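Local coordinates for TagI restriction endonuclease (Thermocrispum agreste, PDB 6GHS), which probably recognises modified cytosines, such as 5-methylcytosine, in DNA through its SRA domain and cuts the DNA with its HNH nuclease domain, at residues A[8-22]-A[118-130]. Numbering follows the deposited sequence.
Sequences GHIPGHPEGSTYSNR and PSSGYRYDGLYKV
Tyr124 and His9 meet rim to rim. Their planes stand at 82°, and Tyr124 OH shares a hydrogen bond of 2.6 Å with His9 ND1. CG of Tyr124 lies anti to the backbone N (chi1 166°), which sends the ring past the Pro14 carbonyl toward His9, CD2 coming 3.6 Å from Pro14 O. Leu127 covers one face of the imidazole in a CH-pi contact, CD1 sitting 4.0 Å from the ring centroid, while Leu127 CD2 rests on Gly8. The case illustrates a two-residue strand whose backbone pairing is flanked by side-chain contacts: within the SRA domain, strand 18-19 pairs antiparallel with strand 122-137. Tyr19 and Tyr122 form a hydrogen-bonded pair, their backbone N and O atoms bonded in both directions, and Tyr124 N adds a nearly straight bond of 2.8 Å to Ser17 O. Tyr19 and Tyr122 project from the same face of the sheet, Tyr19 leaning on helix 22-28. At the start of that helix, Arg22 bends at chi2 and chi3 and lays CD over one face of the Tyr122 ring, 4.0 Å from its centroid, while its guanidinium reaches Ala36 O. With alanine at Tyr122, the Arg22 methylenes would probably lose their aromatic support and a gap would open beside Asn21. On the opposite face Thr18 CG2 lies loosely by Arg123 CG (4.2 Å); the Arg123 guanidinium turns back to a salt bridge with Asp125.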
ATOM      1  N   GLY A   8      18.946  -1.850   3.444  1.00 47.52           N
ATOM      2  CA  GLY A   8      18.951  -2.980   2.538  1.00 50.11           C
ATOM      3  C   GLY A   8      20.062  -3.930   2.914  1.00 54.31           C
ATOM      4  O   GLY A   8      20.648  -3.827   3.998  1.00 54.49           O
ATOM      5  N   HIS A   9      20.342  -4.867   2.013  1.00 57.80           N
ATOM      6  CA  HIS A   9      21.430  -5.817   2.204  1.00 55.70           C
ATOM      7  C   HIS A   9      22.768  -5.078   2.157  1.00 54.05           C
ATOM      8  O   HIS A   9      22.868  -4.004   1.555  1.00 49.48           O
ATOM      9  CB  HIS A   9      21.372  -6.927   1.155  1.00 55.50           C
ATOM     10  CG  HIS A   9      20.253  -7.900   1.366  1.00 55.99           C
ATOM     11  ND1 HIS A   9      20.031  -8.527   2.573  1.00 57.14           N
ATOM     12  CD2 HIS A   9      19.309  -8.376   0.518  1.00 56.85           C
ATOM     13  CE1 HIS A   9      18.992  -9.340   2.462  1.00 58.54           C
ATOM     14  NE2 HIS A   9      18.535  -9.265   1.225  1.00 57.05           N
ATOM     15  N   ILE A  10      23.763  -5.643   2.844  1.00 55.43           N
ATOM     16  CA  ILE A  10      25.128  -5.118   2.857  1.00 56.72           C
ATOM     17  C   ILE A  10      25.985  -5.983   1.928  1.00 58.03           C
ATOM     18  O   ILE A  10      25.952  -7.220   2.033  1.00 58.09           O
ATOM     19  CB  ILE A  10      25.725  -5.097   4.284  1.00 56.37           C
ATOM     20  CG1 ILE A  10      24.958  -4.107   5.171  1.00 57.20           C
ATOM     21  CG2 ILE A  10      27.208  -4.728   4.261  1.00 57.32           C
ATOM     22  CD1 ILE A  10      25.035  -2.651   4.728  1.00 57.97           C
ATOM     23  N   PRO A  11      26.746  -5.338   1.008  1.00 59.67           N
ATOM     24  CA  PRO A  11      27.658  -6.091   0.143  1.00 60.78           C
ATOM     25  C   PRO A  11      28.617  -7.009   0.923  1.00 61.10           C
ATOM     26  O   PRO A  11      29.323  -6.556   1.835  1.00 58.22           O
ATOM     27  CB  PRO A  11      28.430  -4.987  -0.600  1.00 60.62           C
ATOM     28  CG  PRO A  11      27.506  -3.827  -0.623  1.00 59.72           C
ATOM     29  CD  PRO A  11      26.721  -3.902   0.653  1.00 59.41           C
ATOM     30  N   GLY A  12      28.597  -8.296   0.577  1.00 61.94           N
ATOM     31  CA  GLY A  12      29.488  -9.285   1.174  1.00 63.38           C
ATOM     32  C   GLY A  12      28.870 -10.113   2.286  1.00 63.45           C
ATOM     33  O   GLY A  12      29.439 -11.134   2.675  1.00 62.08           O
ATOM     34  N   HIS A  13      27.718  -9.686   2.803  1.00 63.09           N
ATOM     35  CA  HIS A  13      27.101 -10.342   3.955  1.00 61.91           C
ATOM     36  C   HIS A  13      25.676 -10.729   3.583  1.00 62.07           C
ATOM     37  O   HIS A  13      24.728  -9.968   3.812  1.00 56.22           O
ATOM     38  CB  HIS A  13      27.160  -9.431   5.169  1.00 59.61           C
ATOM     39  CG  HIS A  13      28.556  -9.040   5.555  1.00 58.01           C
ATOM     40  ND1 HIS A  13      29.331  -9.794   6.410  1.00 55.79           N
ATOM     41  CD2 HIS A  13      29.316  -7.976   5.192  1.00 56.16           C
ATOM     42  CE1 HIS A  13      30.506  -9.206   6.563  1.00 57.47           C
ATOM     43  NE2 HIS A  13      30.522  -8.101   5.836  1.00 55.40           N
ATOM     44  N   PRO A  14      25.525 -11.918   2.968  1.00 65.38           N
ATOM     45  CA  PRO A  14      24.198 -12.333   2.535  1.00 64.07           C
ATOM     46  C   PRO A  14      23.366 -12.830   3.697  1.00 58.85           C
ATOM     47  O   PRO A  14      23.908 -13.122   4.764  1.00 54.94           O
ATOM     48  CB  PRO A  14      24.486 -13.492   1.558  1.00 66.60           C
ATOM     49  CG  PRO A  14      25.976 -13.572   1.415  1.00 65.88           C
ATOM     50  CD  PRO A  14      26.537 -12.944   2.639  1.00 64.72           C
ATOM     51  N   GLU A  15      22.061 -12.940   3.482  1.00 55.51           N
ATOM     52  CA  GLU A  15      21.193 -13.574   4.465  1.00 55.93           C
ATOM     53  C   GLU A  15      21.785 -14.932   4.803  1.00 56.17           C
ATOM     54  O   GLU A  15      22.315 -15.604   3.925  1.00 60.03           O
ATOM     55  CB  GLU A  15      19.783 -13.725   3.912  1.00 56.22           C
ATOM     56  CG  GLU A  15      18.787 -14.380   4.864  1.00 55.21           C
ATOM     57  CD  GLU A  15      17.353 -14.320   4.351  1.00 55.45           C
ATOM     58  OE1 GLU A  15      16.554 -15.165   4.792  1.00 52.86           O
ATOM     59  OE2 GLU A  15      17.008 -13.444   3.515  1.00 56.34           O
ATOM     60  N   GLY A  16      21.733 -15.310   6.075  1.00 57.37           N
ATOM     61  CA  GLY A  16      22.425 -16.510   6.562  1.00 57.27           C
ATOM     62  C   GLY A  16      23.763 -16.273   7.266  1.00 56.09           C
ATOM     63  O   GLY A  16      24.118 -17.061   8.148  1.00 55.91           O
ATOM     64  N   SER A  17      24.498 -15.210   6.900  1.00 53.91           N
ATOM     65  CA  SER A  17      25.807 -14.888   7.515  1.00 54.77           C
ATOM     66  C   SER A  17      25.779 -14.960   9.043  1.00 57.56           C
ATOM     67  O   SER A  17      24.831 -14.476   9.657  1.00 60.77           O
ATOM     68  CB  SER A  17      26.272 -13.479   7.129  1.00 54.36           C
ATOM     69  OG  SER A  17      26.183 -13.244   5.739  1.00 54.21           O
ATOM     70  N   THR A  18      26.809 -15.568   9.642  1.00 60.10           N
ATOM     71  CA  THR A  18      26.937 -15.685  11.105  1.00 59.70           C
ATOM     72  C   THR A  18      28.147 -14.895  11.581  1.00 59.22           C
ATOM     73  O   THR A  18      29.089 -14.676  10.814  1.00 58.15           O
ATOM     74  CB  THR A  18      27.104 -17.147  11.584  1.00 60.34           C
ATOM     75  OG1 THR A  18      28.177 -17.771  10.864  1.00 64.40           O
ATOM     76  CG2 THR A  18      25.821 -17.949  11.396  1.00 58.93           C
ATOM     77  N   TYR A  19      28.088 -14.463  12.846  1.00 59.79           N
ATOM     78  CA  TYR A  19      29.147 -13.676  13.516  1.00 59.66           C
ATOM     79  C   TYR A  19      29.262 -14.078  14.997  1.00 61.18           C
ATOM     80  O   TYR A  19      28.300 -14.563  15.600  1.00 60.84           O
ATOM     81  CB  TYR A  19      28.874 -12.167  13.411  1.00 56.69           C
ATOM     82  CG  TYR A  19      28.524 -11.688  12.022  1.00 53.93           C
ATOM     83  CD1 TYR A  19      27.249 -11.902  11.496  1.00 53.49           C
ATOM     84  CD2 TYR A  19      29.454 -11.015  11.239  1.00 53.76           C
ATOM     85  CE1 TYR A  19      26.915 -11.481  10.222  1.00 54.20           C
ATOM     86  CE2 TYR A  19      29.127 -10.578   9.960  1.00 56.17           C
ATOM     87  CZ  TYR A  19      27.854 -10.814   9.455  1.00 55.24           C
ATOM     88  OH  TYR A  19      27.520 -10.395   8.189  1.00 52.50           O
ATOM     89  N   SER A  20      30.438 -13.863  15.575  1.00 63.80           N
ATOM     90  CA  SER A  20      30.766 -14.380  16.914  1.00 67.29           C
ATOM     91  C   SER A  20      30.335 -13.468  18.071  1.00 66.48           C
ATOM     92  O   SER A  20      30.012 -13.947  19.158  1.00 66.70           O
ATOM     93  CB  SER A  20      32.269 -14.674  16.995  1.00 70.75           C
ATOM     94  OG  SER A  20      33.018 -13.723  16.252  1.00 73.75           O
ATOM     95  N   ASN A  21      30.339 -12.160  17.835  1.00 67.83           N
ATOM     96  CA  ASN A  21      29.933 -11.175  18.840  1.00 67.76           C
ATOM     97  C   ASN A  21      29.545  -9.840  18.173  1.00 65.79           C
ATOM     98  O   ASN A  21      29.682  -9.682  16.954  1.00 63.37           O
ATOM     99  CB  ASN A  21      31.053 -10.986  19.874  1.00 68.91           C
ATOM    100  CG  ASN A  21      32.385 -10.622  19.250  1.00 68.68           C
ATOM    101  OD1 ASN A  21      32.458 -10.071  18.149  1.00 62.65           O
ATOM    102  ND2 ASN A  21      33.455 -10.926  19.970  1.00 74.25           N
ATOM    103  N   ARG A  22      29.074  -8.889  18.973  1.00 60.09           N
ATOM    104  CA  ARG A  22      28.580  -7.628  18.438  1.00 56.68           C
ATOM    105  C   ARG A  22      29.628  -6.780  17.746  1.00 58.01           C
ATOM    106  O   ARG A  22      29.282  -6.075  16.802  1.00 59.51           O
ATOM    107  CB  ARG A  22      27.879  -6.809  19.523  1.00 55.38           C
ATOM    108  CG  ARG A  22      26.566  -7.426  20.000  1.00 54.16           C
ATOM    109  CD  ARG A  22      25.463  -7.312  18.959  1.00 52.01           C
ATOM    110  NE  ARG A  22      25.106  -5.913  18.744  1.00 49.40           N
ATOM    111  CZ  ARG A  22      24.177  -5.244  19.421  1.00 47.58           C
ATOM    112  NH1 ARG A  22      23.457  -5.832  20.368  1.00 47.40           N
ATOM    113  NH2 ARG A  22      23.955  -3.965  19.137  1.00 47.86           N
ATOM    114  N   PRO A 118      19.898 -18.574  16.989  1.00 83.27           N
ATOM    115  CA  PRO A 118      21.011 -19.529  16.875  1.00 85.47           C
ATOM    116  C   PRO A 118      21.426 -20.068  18.243  1.00 92.51           C
ATOM    117  O   PRO A 118      21.070 -19.495  19.285  1.00 89.62           O
ATOM    118  CB  PRO A 118      22.143 -18.698  16.257  1.00 83.97           C
ATOM    119  CG  PRO A 118      21.846 -17.299  16.664  1.00 84.42           C
ATOM    120  CD  PRO A 118      20.342 -17.191  16.721  1.00 84.69           C
ATOM    121  N   SER A 119      22.164 -21.174  18.225  1.00 98.82           N
ATOM    122  CA  SER A 119      22.649 -21.808  19.454  1.00 99.83           C
ATOM    123  C   SER A 119      23.793 -20.991  20.076  1.00 96.60           C
ATOM    124  O   SER A 119      23.920 -20.929  21.306  1.00 88.28           O
ATOM    125  CB  SER A 119      23.079 -23.251  19.175  1.00101.52           C
ATOM    126  OG  SER A 119      23.808 -23.330  17.965  1.00104.38           O
ATOM    127  N   SER A 120      24.620 -20.380  19.224  1.00 91.76           N
ATOM    128  CA  SER A 120      25.608 -19.403  19.679  1.00 89.36           C
ATOM    129  C   SER A 120      25.999 -18.423  18.576  1.00 86.40           C
ATOM    130  O   SER A 120      25.911 -18.745  17.387  1.00 88.21           O
ATOM    131  CB  SER A 120      26.851 -20.106  20.209  1.00 91.21           C
ATOM    132  OG  SER A 120      27.681 -19.181  20.881  1.00 91.76           O
ATOM    133  N   GLY A 121      26.431 -17.231  18.998  1.00 80.39           N
ATOM    134  CA  GLY A 121      26.827 -16.150  18.090  1.00 72.82           C
ATOM    135  C   GLY A 121      25.672 -15.238  17.708  1.00 67.92           C
ATOM    136  O   GLY A 121      24.764 -14.991  18.508  1.00 66.90           O
ATOM    137  N   TYR A 122      25.733 -14.721  16.482  1.00 63.60           N
ATOM    138  CA  TYR A 122      24.702 -13.849  15.910  1.00 59.34           C
ATOM    139  C   TYR A 122      24.550 -14.170  14.427  1.00 59.88           C
ATOM    140  O   TYR A 122      25.533 -14.117  13.696  1.00 64.07           O
ATOM    141  CB  TYR A 122      25.105 -12.378  16.038  1.00 55.92           C
ATOM    142  CG  TYR A 122      25.026 -11.819  17.429  1.00 54.09           C
ATOM    143  CD1 TYR A 122      26.135 -11.805  18.254  1.00 54.36           C
ATOM    144  CD2 TYR A 122      23.845 -11.281  17.918  1.00 54.91           C
ATOM    145  CE1 TYR A 122      26.071 -11.285  19.537  1.00 54.85           C
ATOM    146  CE2 TYR A 122      23.768 -10.756  19.201  1.00 54.71           C
ATOM    147  CZ  TYR A 122      24.886 -10.762  20.006  1.00 54.23           C
ATOM    148  OH  TYR A 122      24.824 -10.242  21.273  1.00 53.90           O
ATOM    149  N   ARG A 123      23.333 -14.487  13.984  1.00 59.45           N
ATOM    150  CA  ARG A 123      23.037 -14.682  12.556  1.00 57.32           C
ATOM    151  C   ARG A 123      22.296 -13.453  11.991  1.00 53.46           C
ATOM    152  O   ARG A 123      21.451 -12.853  12.671  1.00 51.82           O
ATOM    153  CB  ARG A 123      22.205 -15.959  12.344  1.00 59.06           C
ATOM    154  CG  ARG A 123      21.987 -16.327  10.877  1.00 61.84           C
ATOM    155  CD  ARG A 123      21.038 -17.502  10.657  1.00 65.57           C
ATOM    156  NE  ARG A 123      19.838 -17.474  11.508  1.00 68.80           N
ATOM    157  CZ  ARG A 123      19.646 -18.193  12.623  1.00 71.32           C
ATOM    158  NH1 ARG A 123      20.562 -19.050  13.076  1.00 76.04           N
ATOM    159  NH2 ARG A 123      18.505 -18.060  13.297  1.00 69.83           N
ATOM    160  N   TYR A 124      22.618 -13.087  10.753  1.00 48.97           N
ATOM    161  CA  TYR A 124      21.863 -12.074  10.027  1.00 48.38           C
ATOM    162  C   TYR A 124      20.718 -12.763   9.276  1.00 49.42           C
ATOM    163  O   TYR A 124      20.977 -13.525   8.352  1.00 54.99           O
ATOM    164  CB  TYR A 124      22.776 -11.313   9.062  1.00 46.93           C
ATOM    165  CG  TYR A 124      22.031 -10.477   8.035  1.00 47.73           C
ATOM    166  CD1 TYR A 124      21.038  -9.570   8.421  1.00 47.35           C
ATOM    167  CD2 TYR A 124      22.315 -10.591   6.681  1.00 47.99           C
ATOM    168  CE1 TYR A 124      20.350  -8.815   7.486  1.00 46.22           C
ATOM    169  CE2 TYR A 124      21.633  -9.837   5.743  1.00 48.47           C
ATOM    170  CZ  TYR A 124      20.656  -8.950   6.148  1.00 47.03           C
ATOM    171  OH  TYR A 124      19.992  -8.206   5.203  1.00 46.18           O
ATOM    172  N   ASP A 125      19.466 -12.483   9.654  1.00 47.37           N
ATOM    173  CA  ASP A 125      18.289 -13.138   9.053  1.00 46.52           C
ATOM    174  C   ASP A 125      17.551 -12.316   7.991  1.00 46.49           C
ATOM    175  O   ASP A 125      16.355 -12.503   7.781  1.00 45.84           O
ATOM    176  CB  ASP A 125      17.311 -13.561  10.155  1.00 47.64           C
ATOM    177  CG  ASP A 125      17.874 -14.643  11.043  1.00 49.28           C
ATOM    178  OD1 ASP A 125      19.107 -14.824  11.048  1.00 52.65           O
ATOM    179  OD2 ASP A 125      17.092 -15.319  11.742  1.00 47.78           O
ATOM    180  N   GLY A 126      18.259 -11.438   7.288  1.00 48.78           N
ATOM    181  CA  GLY A 126      17.657 -10.659   6.193  1.00 51.36           C
ATOM    182  C   GLY A 126      16.757  -9.485   6.568  1.00 50.87           C
ATOM    183  O   GLY A 126      16.639  -9.114   7.732  1.00 55.91           O
ATOM    184  N   LEU A 127      16.103  -8.923   5.558  1.00 47.19           N
ATOM    185  CA  LEU A 127      15.325  -7.700   5.706  1.00 44.00           C
ATOM    186  C   LEU A 127      13.868  -7.959   6.118  1.00 42.07           C
ATOM    187  O   LEU A 127      13.208  -8.874   5.616  1.00 40.77           O
ATOM    188  CB  LEU A 127      15.335  -6.926   4.391  1.00 44.69           C
ATOM    189  CG  LEU A 127      16.676  -6.669   3.696  1.00 44.89           C
ATOM    190  CD1 LEU A 127      16.439  -6.139   2.289  1.00 45.02           C
ATOM    191  CD2 LEU A 127      17.550  -5.706   4.485  1.00 45.28           C
ATOM    192  N   TYR A 128      13.386  -7.131   7.039  1.00 41.53           N
ATOM    193  CA  TYR A 128      11.980  -7.077   7.434  1.00 41.34           C
ATOM    194  C   TYR A 128      11.433  -5.667   7.210  1.00 42.27           C
ATOM    195  O   TYR A 128      12.188  -4.687   7.122  1.00 41.68           O
ATOM    196  CB  TYR A 128      11.819  -7.438   8.902  1.00 40.79           C
ATOM    197  CG  TYR A 128      12.022  -8.899   9.221  1.00 40.92           C
ATOM    198  CD1 TYR A 128      13.225  -9.552   8.922  1.00 40.04           C
ATOM    199  CD2 TYR A 128      11.019  -9.628   9.859  1.00 40.98           C
ATOM    200  CE1 TYR A 128      13.410 -10.886   9.231  1.00 41.02           C
ATOM    201  CE2 TYR A 128      11.196 -10.969  10.172  1.00 41.79           C
ATOM    202  CZ  TYR A 128      12.391 -11.595   9.855  1.00 42.02           C
ATOM    203  OH  TYR A 128      12.571 -12.930  10.160  1.00 44.16           O
ATOM    204  N   LYS A 129      10.110  -5.589   7.123  1.00 43.71           N
ATOM    205  CA  LYS A 129       9.377  -4.354   6.878  1.00 45.41           C
ATOM    206  C   LYS A 129       8.704  -4.027   8.193  1.00 43.82           C
ATOM    207  O   LYS A 129       8.211  -4.927   8.863  1.00 44.26           O
ATOM    208  CB  LYS A 129       8.335  -4.615   5.797  1.00 50.73           C
ATOM    209  CG  LYS A 129       7.420  -3.464   5.394  1.00 57.47           C
ATOM    210  CD  LYS A 129       6.290  -4.004   4.498  1.00 63.99           C
ATOM    211  CE  LYS A 129       5.310  -2.941   4.008  1.00 67.30           C
ATOM    212  NZ  LYS A 129       5.934  -2.026   3.010  1.00 70.42           N
ATOM    213  N   VAL A 130       8.711  -2.760   8.590  1.00 42.37           N
ATOM    214  CA  VAL A 130       7.994  -2.331   9.795  1.00 40.89           C
ATOM    215  C   VAL A 130       6.594  -1.945   9.328  1.00 40.04           C
ATOM    216  O   VAL A 130       6.444  -1.157   8.387  1.00 40.41           O
ATOM    217  CB  VAL A 130       8.671  -1.132  10.486  1.00 40.78           C
ATOM    218  CG1 VAL A 130       7.990  -0.833  11.816  1.00 40.42           C
ATOM    219  CG2 VAL A 130      10.157  -1.406  10.689  1.00 40.82           C
TER